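Carboxylesterase (Ferroplasma acidiphilum, PDB 3WJ2) probably hydrolyses carboxylic esters, as an alpha/beta-hydrolase-fold carboxylesterase adapted to low pH. Local coordinates at residues F134-I137 / D143-I146. Numbering follows the deposited sequence.
Sequences FHYI and DFGI
Tyr136 and Ile137, near the C-terminal end of helix 125-139, pack against Phe144 and Ile146 of the loop that leads on to strand 150-155. In the alpha/beta hydrolase fold this helix is the connection of a beta-alpha-beta crossover, running from strand 109-113 to strand 150-155 past the strand 78-82 that lies between them in the sheet. The contact is apolar throughout. Tyr136 meets Phe144 rim to rim: its CE2 lies 4.1 Å from CZ of Phe144, each atom near the plane of the other ring. With CG anti to the backbone N (chi1 -179°), the tyrosine ring swings off the helix so that its far end nears the loop, while OH accepts a weak hydrogen bond from the backbone N of Lys59 and the ring takes a cation-pi contact from Lys140.

Ile137 approaches Phe144 differently, over a face. Its CG1 sits 3.9 Å above the ring plane, displaced toward the rim, and is 4.0 Å from both CE2 and CZ of Phe144. Beyond the segments, Ile137 also reaches Leu80 and Ile113 of the sheet, and Phe144 meets Tyr56 and Ile58, so the helix end and the loop are both packed onto the strands. The other branch, CG2, is 4.0 Å from CD2 of Phe144 and also meets CD1 of Ile146. An alanine here, lacking both branches, would probably leave a gap over that face of Phe144 and deprive Ile146 CD1 of its partner on the helix. Ile146 points toward the helix, bringing its CD1 to 3.7 Å from Ile137 CG2.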
loop_
_atom_site.group_PDB
_atom_site.type_symbol
_atom_site.label_atom_id
_atom_site.label_comp_id
_atom_site.label_asym_id
_atom_site.label_seq_id
_atom_site.Cartn_x
_atom_site.Cartn_y
_atom_site.Cartn_z
ATOM N N PHE B 134 -12.156 32.083 15.995
ATOM C CA PHE B 134 -12.805 31.136 16.852
ATOM C C PHE B 134 -13.038 31.807 18.219
ATOM O O PHE B 134 -14.142 31.724 18.733
ATOM C CB PHE B 134 -11.949 29.829 16.963
ATOM C CG PHE B 134 -12.423 28.974 18.120
ATOM C CD1 PHE B 134 -13.685 28.366 18.074
ATOM C CD2 PHE B 134 -11.673 28.928 19.323
ATOM C CE1 PHE B 134 -14.197 27.636 19.191
ATOM C CE2 PHE B 134 -12.218 28.210 20.419
ATOM C CZ PHE B 134 -13.466 27.622 20.348
ATOM N N HIS B 135 -11.965 32.407 18.723
ATOM C CA HIS B 135 -12.134 32.996 20.071
ATOM C C HIS B 135 -13.053 34.173 20.045
ATOM O O HIS B 135 -13.852 34.370 21.013
ATOM C CB HIS B 135 -10.764 33.284 20.696
ATOM C CG HIS B 135 -10.085 32.056 21.213
ATOM N ND1 HIS B 135 -10.531 31.344 22.316
ATOM C CD2 HIS B 135 -9.073 31.331 20.682
ATOM C CE1 HIS B 135 -9.752 30.287 22.484
ATOM N NE2 HIS B 135 -8.841 30.265 21.517
ATOM N N TYR B 136 -13.041 34.959 18.983
ATOM C CA TYR B 136 -13.982 36.110 18.873
ATOM C C TYR B 136 -15.429 35.649 18.892
ATOM O O TYR B 136 -16.268 36.198 19.680
ATOM C CB TYR B 136 -13.640 36.880 17.619
ATOM C CG TYR B 136 -14.480 38.122 17.314
ATOM C CD1 TYR B 136 -13.964 39.386 17.433
ATOM C CD2 TYR B 136 -15.713 37.962 16.693
ATOM C CE1 TYR B 136 -14.739 40.499 17.023
ATOM C CE2 TYR B 136 -16.468 39.038 16.283
ATOM C CZ TYR B 136 -15.968 40.310 16.456
ATOM O OH TYR B 136 -16.750 41.413 15.973
ATOM N N ILE B 137 -15.760 34.676 18.036
ATOM C CA ILE B 137 -17.121 34.187 18.003
ATOM C C ILE B 137 -17.512 33.473 19.272
ATOM O O ILE B 137 -18.661 33.626 19.744
ATOM C CB ILE B 137 -17.384 33.341 16.731
ATOM C CG1 ILE B 137 -17.189 34.274 15.539
ATOM C CG2 ILE B 137 -18.846 32.826 16.727
ATOM C CD1 ILE B 137 -16.882 33.524 14.177
ATOM N N ASP B 143 -24.159 37.226 20.192
ATOM C CA ASP B 143 -24.366 38.153 19.051
ATOM C C ASP B 143 -24.651 37.468 17.726
ATOM O O ASP B 143 -25.259 38.051 16.823
ATOM C CB ASP B 143 -23.191 39.111 18.882
ATOM C CG ASP B 143 -22.891 39.893 20.142
ATOM O OD1 ASP B 143 -23.776 40.076 21.026
ATOM O OD2 ASP B 143 -21.736 40.316 20.256
ATOM N N PHE B 144 -24.173 36.231 17.603
ATOM C CA PHE B 144 -24.459 35.397 16.452
ATOM C C PHE B 144 -25.621 34.437 16.679
ATOM O O PHE B 144 -25.919 33.608 15.788
ATOM C CB PHE B 144 -23.196 34.592 16.051
ATOM C CG PHE B 144 -22.027 35.474 15.651
ATOM C CD1 PHE B 144 -21.771 35.774 14.307
ATOM C CD2 PHE B 144 -21.214 36.029 16.631
ATOM C CE1 PHE B 144 -20.709 36.589 13.966
ATOM C CE2 PHE B 144 -20.183 36.840 16.333
ATOM C CZ PHE B 144 -19.906 37.175 15.000
ATOM N N GLY B 145 -26.309 34.577 17.814
ATOM C CA GLY B 145 -27.465 33.695 18.116
ATOM C C GLY B 145 -27.087 32.251 18.405
ATOM O O GLY B 145 -27.889 31.330 18.231
ATOM N N ILE B 146 -25.880 32.075 18.920
ATOM C CA ILE B 146 -25.385 30.775 19.267
ATOM C C ILE B 146 -25.577 30.617 20.754
ATOM O O ILE B 146 -24.892 31.287 21.531
ATOM C CB ILE B 146 -23.861 30.605 18.878
ATOM C CG1 ILE B 146 -23.697 30.810 17.381
ATOM C CG2 ILE B 146 -23.319 29.255 19.410
ATOM C CD1 ILE B 146 -22.204 31.179 16.948
#